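Local coordinates for endostatin (PDB 1KOE), which inhibits angiogenesis and binds heparin as the C-terminal non-collagenous fragment of the collagen XVIII alpha1 chain, at residues A8-L13 / D98-L103; Q49-I54 / P75-L80; S112-S117 / E130-E135. All blocks are in the same frame, centred on the assembly; numbering follows the deposited sequence.

Interaction 1: A8-L13 / D98-L103; sequences ALNTPL and DGRDVL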
loop_
_atom_site.group_PDB
_atom_site.type_symbol
_atom_site.label_atom_id
_atom_site.label_comp_id
_atom_site.label_asym_id
_atom_site.label_seq_id
_atom_site.Cartn_x
_atom_site.Cartn_y
_atom_site.Cartn_z
ATOM N N ALA A 8 -5.430 -3.985 3.270
ATOM C CA ALA A 8 -5.283 -4.459 1.900
ATOM C C ALA A 8 -6.614 -4.629 1.143
ATOM O O ALA A 8 -7.662 -4.961 1.743
ATOM C CB ALA A 8 -4.526 -5.791 1.904
ATOM N N LEU A 9 -6.566 -4.411 -0.172
ATOM C CA LEU A 9 -7.732 -4.661 -1.011
ATOM C C LEU A 9 -8.031 -6.174 -0.949
ATOM O O LEU A 9 -7.124 -6.995 -0.752
ATOM C CB LEU A 9 -7.494 -4.218 -2.456
ATOM C CG LEU A 9 -7.479 -2.700 -2.688
ATOM C CD1 LEU A 9 -7.263 -2.443 -4.164
ATOM C CD2 LEU A 9 -8.825 -2.071 -2.271
ATOM N N ASN A 10 -9.285 -6.541 -1.170
ATOM C CA ASN A 10 -9.712 -7.930 -1.060
ATOM C C ASN A 10 -9.217 -8.897 -2.131
ATOM O O ASN A 10 -9.473 -10.097 -2.032
ATOM C CB ASN A 10 -11.235 -8.007 -0.914
ATOM C CG ASN A 10 -11.727 -7.412 0.403
ATOM O OD1 ASN A 10 -11.035 -7.450 1.422
ATOM N ND2 ASN A 10 -12.939 -6.865 0.386
ATOM N N THR A 11 -8.596 -8.374 -3.185
ATOM C CA THR A 11 -8.024 -9.237 -4.216
ATOM C C THR A 11 -6.732 -8.601 -4.681
ATOM O O THR A 11 -6.520 -7.403 -4.491
ATOM C CB THR A 11 -8.897 -9.351 -5.499
ATOM O OG1 THR A 11 -8.852 -8.111 -6.218
ATOM C CG2 THR A 11 -10.337 -9.700 -5.172
ATOM N N PRO A 12 -5.794 -9.430 -5.189
ATOM C CA PRO A 12 -4.543 -8.854 -5.683
ATOM C C PRO A 12 -4.920 -8.159 -6.988
ATOM O O PRO A 12 -6.007 -8.412 -7.545
ATOM C CB PRO A 12 -3.679 -10.091 -5.946
ATOM C CG PRO A 12 -4.663 -11.162 -6.244
ATOM C CD PRO A 12 -5.750 -10.899 -5.219
ATOM N N LEU A 13 -4.046 -7.280 -7.464
ATOM C CA LEU A 13 -4.273 -6.565 -8.708
ATOM C C LEU A 13 -2.989 -6.535 -9.503
ATOM O O LEU A 13 -1.899 -6.545 -8.934
ATOM C CB LEU A 13 -4.684 -5.120 -8.414
ATOM C CG LEU A 13 -6.065 -4.831 -7.785
ATOM C CD1 LEU A 13 -6.238 -3.313 -7.665
ATOM C CD2 LEU A 13 -7.169 -5.410 -8.637
ATOM N N ASP A 98 -12.085 -7.448 4.242
ATOM C CA ASP A 98 -12.968 -8.507 4.714
ATOM C C ASP A 98 -12.367 -9.425 5.800
ATOM O O ASP A 98 -12.905 -10.510 6.067
ATOM C CB ASP A 98 -13.569 -9.308 3.541
ATOM C CG ASP A 98 -12.525 -10.063 2.727
ATOM O OD1 ASP A 98 -11.382 -10.245 3.195
ATOM O OD2 ASP A 98 -12.859 -10.480 1.591
ATOM N N GLY A 99 -11.241 -9.001 6.384
ATOM C CA GLY A 99 -10.635 -9.717 7.486
ATOM C C GLY A 99 -9.692 -10.870 7.275
ATOM O O GLY A 99 -9.404 -11.585 8.229
ATOM N N ARG A 100 -9.158 -11.040 6.081
ATOM C CA ARG A 100 -8.224 -12.129 5.825
ATOM C C ARG A 100 -6.761 -11.702 5.930
ATOM O O ARG A 100 -6.395 -10.594 5.507
ATOM C CB ARG A 100 -8.476 -12.718 4.436
ATOM C CG ARG A 100 -9.778 -13.503 4.317
ATOM C CD ARG A 100 -10.032 -13.856 2.867
ATOM N NE ARG A 100 -10.403 -12.669 2.118
ATOM C CZ ARG A 100 -10.206 -12.488 0.817
ATOM N NH1 ARG A 100 -9.633 -13.427 0.086
ATOM N NH2 ARG A 100 -10.582 -11.356 0.248
ATOM N N ASP A 101 -5.937 -12.558 6.536
ATOM C CA ASP A 101 -4.508 -12.276 6.657
ATOM C C ASP A 101 -3.916 -12.579 5.270
ATOM O O ASP A 101 -3.899 -13.736 4.811
ATOM C CB ASP A 101 -3.877 -13.167 7.731
ATOM C CG ASP A 101 -2.375 -12.921 7.910
ATOM O OD1 ASP A 101 -1.652 -12.579 6.958
ATOM O OD2 ASP A 101 -1.891 -13.118 9.024
ATOM N N VAL A 102 -3.422 -11.533 4.617
ATOM C CA VAL A 102 -2.881 -11.644 3.268
ATOM C C VAL A 102 -1.666 -12.575 3.109
ATOM O O VAL A 102 -1.428 -13.130 2.032
ATOM C CB VAL A 102 -2.581 -10.232 2.698
ATOM C CG1 VAL A 102 -1.374 -9.615 3.376
ATOM C CG2 VAL A 102 -2.379 -10.301 1.226
ATOM N N LEU A 103 -0.904 -12.760 4.178
ATOM C CA LEU A 103 0.260 -13.638 4.111
ATOM C C LEU A 103 -0.141 -15.110 4.279
ATOM O O LEU A 103 0.429 -15.989 3.631
ATOM C CB LEU A 103 1.307 -13.258 5.166
ATOM C CG LEU A 103 2.762 -13.452 4.729
ATOM C CD1 LEU A 103 3.117 -12.386 3.717
ATOM C CD2 LEU A 103 3.685 -13.358 5.918
HETATM O O HOH W 1 -9.844 -12.957 -2.622
#
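N10 meets D98 and R100 through both of its oxygens, and each finds a donor. The side-chain OD1 of N10 accepts the backbone N of D98 at 3.0 Å, a fairly straight bond with an N-H...O angle of 160°. The backbone O of N10 takes the guanidinium NH2 of R100 at 2.8 Å on a lone pair in the carbonyl plane. A water runs beside this second link: it donates to N10 O and accepts from R100 NH1, so that two neighbouring guanidinium nitrogens are tied to one carbonyl. The amide of N10 also lies stacked on the D98 carboxylate, their planes 11° apart, with N10 CG 3.6 Å from D98 CG. Within the C-type-lectin-like fold of endostatin, this surface contact joins the loop that follows strand 4-8 to the long loop that leads to strand 112-114. Arginine suits the site because it can serve D98 and N10 at once. A bend at chi3 of R100 (-72°) turns its head back along its own loop to form a two-pronged salt bridge with D98. R100 NE points at D98 OD1, 2.8 Å away and nearly in the guanidinium plane, whereas NH2, which also serves N10 O, makes a more bent bond to OD2, tilted from that plane. D98 OD1 is also hydrogen-bonded to S96 OG, which in turn bonds the backbone N of R100. Between the two charged residues G99 turns the chain at a positive phi, where a CB would press on the carbonyl O of D98, so glycine belongs there. The backbone N of N10 is taken by Q30 OE1 of helix 19-33.

Interaction 2: Q49-I54 / P75-L80; sequences QDLYSI and PSWDSL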
loop_
_atom_site.group_PDB
_atom_site.type_symbol
_atom_site.label_atom_id
_atom_site.label_comp_id
_atom_site.label_asym_id
_atom_site.label_seq_id
_atom_site.Cartn_x
_atom_site.Cartn_y
_atom_site.Cartn_z
ATOM N N GLN A 49 1.437 12.398 -7.857
ATOM C CA GLN A 49 1.407 12.227 -6.424
ATOM C C GLN A 49 2.483 11.310 -5.867
ATOM O O GLN A 49 2.653 10.202 -6.350
ATOM C CB GLN A 49 0.024 11.641 -6.077
ATOM C CG GLN A 49 -0.167 11.189 -4.652
ATOM C CD GLN A 49 -0.739 12.272 -3.765
ATOM O OE1 GLN A 49 -1.964 12.431 -3.675
ATOM N NE2 GLN A 49 0.133 12.990 -3.055
ATOM N N ASP A 50 3.228 11.791 -4.883
ATOM C CA ASP A 50 4.218 10.958 -4.210
ATOM C C ASP A 50 3.442 10.247 -3.099
ATOM O O ASP A 50 2.587 10.844 -2.440
ATOM C CB ASP A 50 5.292 11.808 -3.542
ATOM C CG ASP A 50 6.147 12.535 -4.532
ATOM O OD1 ASP A 50 6.592 11.900 -5.508
ATOM O OD2 ASP A 50 6.373 13.745 -4.351
ATOM N N LEU A 51 3.722 8.971 -2.898
ATOM C CA LEU A 51 3.070 8.191 -1.850
ATOM C C LEU A 51 3.204 8.902 -0.490
ATOM O O LEU A 51 2.249 8.970 0.286
ATOM C CB LEU A 51 3.735 6.817 -1.769
ATOM C CG LEU A 51 3.478 5.886 -0.579
ATOM C CD1 LEU A 51 1.987 5.641 -0.431
ATOM C CD2 LEU A 51 4.210 4.566 -0.839
ATOM N N TYR A 52 4.375 9.470 -0.232
ATOM C CA TYR A 52 4.614 10.142 1.046
ATOM C C TYR A 52 3.590 11.215 1.426
ATOM O O TYR A 52 3.186 11.324 2.586
ATOM C CB TYR A 52 6.029 10.735 1.091
ATOM C CG TYR A 52 6.294 11.440 2.398
ATOM C CD1 TYR A 52 6.559 10.718 3.574
ATOM C CD2 TYR A 52 6.234 12.834 2.478
ATOM C CE1 TYR A 52 6.745 11.375 4.799
ATOM C CE2 TYR A 52 6.416 13.492 3.690
ATOM C CZ TYR A 52 6.668 12.761 4.841
ATOM O OH TYR A 52 6.822 13.455 6.010
ATOM N N SER A 53 3.139 11.970 0.432
ATOM C CA SER A 53 2.207 13.073 0.633
ATOM C C SER A 53 0.752 12.747 0.803
ATOM O O SER A 53 -0.040 13.656 1.056
ATOM C CB SER A 53 2.323 14.035 -0.543
ATOM O OG SER A 53 3.606 14.622 -0.566
ATOM N N ILE A 54 0.384 11.477 0.665
ATOM C CA ILE A 54 -1.014 11.045 0.761
ATOM C C ILE A 54 -1.649 11.260 2.140
ATOM O O ILE A 54 -2.857 11.504 2.229
ATOM C CB ILE A 54 -1.172 9.571 0.341
ATOM C CG1 ILE A 54 -0.934 9.424 -1.157
ATOM C CG2 ILE A 54 -2.548 9.060 0.688
ATOM C CD1 ILE A 54 -1.039 7.987 -1.612
ATOM N N PRO A 75 5.249 3.270 14.510
ATOM C CA PRO A 75 4.961 4.415 15.389
ATOM C C PRO A 75 4.423 5.658 14.680
ATOM O O PRO A 75 3.733 6.483 15.290
ATOM C CB PRO A 75 6.312 4.674 16.074
ATOM C CG PRO A 75 7.318 4.114 15.103
ATOM C CD PRO A 75 6.667 2.869 14.592
ATOM N N SER A 76 4.693 5.765 13.384
ATOM C CA SER A 76 4.234 6.903 12.599
ATOM C C SER A 76 4.410 6.624 11.118
ATOM O O SER A 76 5.065 5.663 10.713
ATOM C CB SER A 76 5.048 8.157 12.930
ATOM O OG SER A 76 6.384 8.010 12.477
ATOM N N TRP A 77 3.832 7.505 10.317
ATOM C CA TRP A 77 3.921 7.435 8.866
ATOM C C TRP A 77 5.364 7.743 8.457
ATOM O O TRP A 77 5.976 7.008 7.687
ATOM C CB TRP A 77 2.964 8.479 8.281
ATOM C CG TRP A 77 2.971 8.603 6.781
ATOM C CD1 TRP A 77 3.394 9.686 6.052
ATOM C CD2 TRP A 77 2.406 7.679 5.831
ATOM N NE1 TRP A 77 3.107 9.505 4.721
ATOM C CE2 TRP A 77 2.495 8.287 4.553
ATOM C CE3 TRP A 77 1.824 6.401 5.940
ATOM C CZ2 TRP A 77 2.023 7.660 3.382
ATOM C CZ3 TRP A 77 1.358 5.775 4.782
ATOM C CH2 TRP A 77 1.458 6.411 3.515
ATOM N N ASP A 78 5.926 8.797 9.039
ATOM C CA ASP A 78 7.291 9.213 8.731
ATOM C C ASP A 78 8.303 8.108 8.928
ATOM O O ASP A 78 9.262 8.001 8.171
ATOM C CB ASP A 78 7.705 10.414 9.587
ATOM C CG ASP A 78 7.175 11.718 9.058
ATOM O OD1 ASP A 78 6.576 11.719 7.962
ATOM O OD2 ASP A 78 7.362 12.743 9.749
ATOM N N SER A 79 8.105 7.297 9.958
ATOM C CA SER A 79 9.034 6.208 10.251
ATOM C C SER A 79 9.221 5.260 9.083
ATOM O O SER A 79 10.295 4.687 8.902
ATOM C CB SER A 79 8.560 5.416 11.474
ATOM O OG SER A 79 8.456 6.281 12.584
ATOM N N LEU A 80 8.176 5.089 8.285
ATOM C CA LEU A 80 8.258 4.190 7.136
ATOM C C LEU A 80 9.153 4.729 6.014
ATOM O O LEU A 80 9.737 3.959 5.246
ATOM C CB LEU A 80 6.857 3.930 6.560
ATOM C CG LEU A 80 5.783 3.233 7.395
ATOM C CD1 LEU A 80 4.487 3.221 6.587
ATOM C CD2 LEU A 80 6.197 1.815 7.744
#
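Y52 OH donates to D78 OD1 over 2.6 Å, the shortest polar bond between 49-54 and 75-80. In the C-type-lectin-like fold these are a helix-like bend (51-54) in the loop after strand 40-42 and the short helix 77-80 that follows edge strand 72-74. The hydroxyl meets the carboxylate oxygen on its syn side but 33° out of the carboxylate plane. Tyrosine fits because its long, stiff ring carries a donor across to the partly exposed acid while its CD1-CE1 side rests against the pyrrole part of W77.

The indole supplies the second bond. W77 holds CG anti to the backbone N (chi1 177°), which sends the ring across the gap, and its NE1 donates to the backbone O of Y52 at 2.8 Å with a nearly straight N-H...O angle of 164°. Tryptophan thus satisfies a main-chain acceptor while filling a buried place with a broad apolar surface, which also touches V55 and I168. The rings of Y52 and W77 are roughly parallel but displaced, with little overlap; Y52 CE1 is 4.0 Å from W77 CD1. F81 meets both rings, edge-to-face in the case of Y52. At the far end of the indole, L51 CD1 packs 4.1 Å from W77 CH2. L51 O, already taking the backbone N of I54, lies in the plane of the indole, 3.4 Å from W77 CZ2.

Interaction 3: S112-S117 / E130-E135; sequences SVWHGS and ETWRTE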
loop_
_atom_site.group_PDB
_atom_site.type_symbol
_atom_site.label_atom_id
_atom_site.label_comp_id
_atom_site.label_asym_id
_atom_site.label_seq_id
_atom_site.Cartn_x
_atom_site.Cartn_y
_atom_site.Cartn_z
ATOM N N SER A 112 3.896 -10.004 -2.542
ATOM C CA SER A 112 4.547 -8.733 -2.815
ATOM C C SER A 112 3.461 -7.656 -2.867
ATOM O O SER A 112 2.295 -7.955 -3.121
ATOM C CB SER A 112 5.342 -8.783 -4.123
ATOM O OG SER A 112 6.512 -9.580 -3.961
ATOM N N VAL A 113 3.864 -6.422 -2.614
ATOM C CA VAL A 113 2.961 -5.276 -2.590
ATOM C C VAL A 113 3.429 -4.219 -3.582
ATOM O O VAL A 113 4.625 -3.898 -3.635
ATOM C CB VAL A 113 2.963 -4.629 -1.179
ATOM C CG1 VAL A 113 2.059 -3.405 -1.154
ATOM C CG2 VAL A 113 2.518 -5.640 -0.132
ATOM N N TRP A 114 2.498 -3.703 -4.383
ATOM C CA TRP A 114 2.815 -2.639 -5.347
ATOM C C TRP A 114 2.977 -1.321 -4.600
ATOM O O TRP A 114 2.246 -1.052 -3.649
ATOM C CB TRP A 114 1.652 -2.420 -6.341
ATOM C CG TRP A 114 1.464 -3.458 -7.402
ATOM C CD1 TRP A 114 0.329 -4.183 -7.653
ATOM C CD2 TRP A 114 2.423 -3.851 -8.403
ATOM N NE1 TRP A 114 0.521 -4.995 -8.753
ATOM C CE2 TRP A 114 1.793 -4.808 -9.229
ATOM C CE3 TRP A 114 3.755 -3.489 -8.669
ATOM C CZ2 TRP A 114 2.454 -5.415 -10.318
ATOM C CZ3 TRP A 114 4.424 -4.110 -9.768
ATOM C CH2 TRP A 114 3.761 -5.052 -10.565
ATOM N N HIS A 115 3.938 -0.500 -5.009
ATOM C CA HIS A 115 4.058 0.826 -4.405
ATOM C C HIS A 115 4.530 1.935 -5.364
ATOM O O HIS A 115 4.202 3.098 -5.157
ATOM C CB HIS A 115 4.855 0.826 -3.085
ATOM C CG HIS A 115 6.266 0.330 -3.213
ATOM N ND1 HIS A 115 7.264 1.066 -3.821
ATOM C CD2 HIS A 115 6.852 -0.814 -2.785
ATOM C CE1 HIS A 115 8.406 0.392 -3.764
ATOM N NE2 HIS A 115 8.178 -0.751 -3.142
ATOM N N GLY A 116 5.314 1.580 -6.387
ATOM C CA GLY A 116 5.808 2.560 -7.352
ATOM C C GLY A 116 6.603 3.719 -6.770
ATOM O O GLY A 116 6.673 4.775 -7.401
ATOM N N SER A 117 7.292 3.496 -5.643
ATOM C CA SER A 117 8.033 4.562 -4.949
ATOM C C SER A 117 9.447 4.221 -4.508
ATOM O O SER A 117 9.772 3.048 -4.344
ATOM C CB SER A 117 7.287 4.958 -3.670
ATOM O OG SER A 117 5.897 5.096 -3.902
ATOM N N GLU A 130 3.279 2.724 -15.766
ATOM C CA GLU A 130 2.683 3.814 -16.531
ATOM C C GLU A 130 1.476 4.361 -15.757
ATOM O O GLU A 130 0.341 4.436 -16.253
ATOM C CB GLU A 130 2.349 3.311 -17.935
ATOM C CG GLU A 130 3.646 2.846 -18.639
ATOM C CD GLU A 130 3.439 2.044 -19.914
ATOM O OE1 GLU A 130 2.326 2.061 -20.486
ATOM O OE2 GLU A 130 4.423 1.395 -20.339
ATOM N N THR A 131 1.789 4.755 -14.528
ATOM C CA THR A 131 0.834 5.261 -13.559
ATOM C C THR A 131 -0.361 4.316 -13.390
ATOM O O THR A 131 -1.524 4.714 -13.380
ATOM C CB THR A 131 0.494 6.783 -13.743
ATOM O OG1 THR A 131 -0.190 7.269 -12.573
ATOM C CG2 THR A 131 -0.330 7.040 -14.975
ATOM N N TRP A 132 -0.024 3.031 -13.238
ATOM C CA TRP A 132 -0.975 1.947 -12.987
ATOM C C TRP A 132 -2.033 1.764 -14.051
ATOM O O TRP A 132 -3.190 1.446 -13.770
ATOM C CB TRP A 132 -1.582 2.116 -11.584
ATOM C CG TRP A 132 -0.498 2.388 -10.577
ATOM C CD1 TRP A 132 -0.219 3.578 -9.963
ATOM C CD2 TRP A 132 0.546 1.481 -10.186
ATOM N NE1 TRP A 132 0.942 3.475 -9.223
ATOM C CE2 TRP A 132 1.431 2.200 -9.343
ATOM C CE3 TRP A 132 0.820 0.133 -10.475
ATOM C CZ2 TRP A 132 2.575 1.608 -8.785
ATOM C CZ3 TRP A 132 1.950 -0.450 -9.924
ATOM C CH2 TRP A 132 2.813 0.284 -9.092
ATOM N N ARG A 133 -1.597 1.901 -15.295
ATOM C CA ARG A 133 -2.493 1.748 -16.417
ATOM C C ARG A 133 -2.187 0.535 -17.298
ATOM O O ARG A 133 -3.015 0.144 -18.125
ATOM C CB ARG A 133 -2.499 3.031 -17.263
ATOM C CG ARG A 133 -3.170 4.208 -16.573
ATOM C CD ARG A 133 -3.367 5.381 -17.529
ATOM N NE ARG A 133 -4.100 6.447 -16.847
ATOM C CZ ARG A 133 -3.679 7.707 -16.734
ATOM N NH1 ARG A 133 -2.522 8.082 -17.286
ATOM N NH2 ARG A 133 -4.351 8.559 -15.961
ATOM N N THR A 134 -1.053 -0.117 -17.082
ATOM C CA THR A 134 -0.725 -1.250 -17.921
ATOM C C THR A 134 -0.337 -2.496 -17.151
ATOM O O THR A 134 0.219 -2.407 -16.054
ATOM C CB THR A 134 0.442 -0.898 -18.877
ATOM O OG1 THR A 134 0.590 -1.942 -19.862
ATOM C CG2 THR A 134 1.743 -0.741 -18.094
ATOM N N GLU A 135 -0.669 -3.650 -17.715
ATOM C CA GLU A 135 -0.298 -4.926 -17.125
ATOM C C GLU A 135 0.579 -5.720 -18.120
ATOM O O GLU A 135 0.735 -6.939 -17.996
ATOM C CB GLU A 135 -1.529 -5.730 -16.684
ATOM C CG GLU A 135 -2.522 -6.139 -17.788
ATOM C CD GLU A 135 -3.433 -7.263 -17.306
ATOM O OE1 GLU A 135 -4.286 -7.003 -16.432
ATOM O OE2 GLU A 135 -3.272 -8.417 -17.765
#
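The six-membered ring of W132 points its edge at one face of W114, with W132 CZ3 poised 3.6 Å above the W114 ring plane and offset toward the rim. The planes are 60° apart, an offset edge-to-face pair, and W132 CZ3 lies 3.8 Å from both CE3 and CD2 of W114. At the rim of W132, and in its plane, sits the backbone N of G116, 3.6 Å from W132 CZ2. Glycine suits this spot twice over: its phi is positive, and a side chain would run into the indole. Both tryptophans are buried, and both indole nitrogens are nonetheless satisfied, W132 NE1 by S45 O and W114 NE1 by L13 O. Next to the glycine, H115 fixes the turn, its ND1 accepting the backbone N of S117 at 3.0 Å, close to the imidazole plane, while its NE2 bonds E153 O. W132 belongs to a short, weakly bonded turn that begins before E130 and whose positive phi and psi angles make it left-handed. The pair therefore packs that turn against the end of strand 112-114, an outer strand of the three-stranded antiparallel sheet in endostatin's C-type-lectin-like fold.

Interactions 1 and 2 lie on opposite sides of the chain's centre, 21 Å apart between centres and about 12 Å at their nearest atoms, although 49-54 and 75-80 both fall inside the loop closed by interaction 1. Interaction 3 touches each of them. Toward interaction 1 the junction is the hydrogen bond between L13 O and W114 NE1, 2.9 Å long; toward interaction 2, L51 CB packs 3.5 Å from S117 OG. S45 also lies at this second junction, its OG bonded to both L51 N and S117 OG. Segment 112-117 is thus the connecting piece, with W114 facing one neighbour and S117 the other; the centre of interaction 3 is about 17 Å from those of interactions 1 and 2.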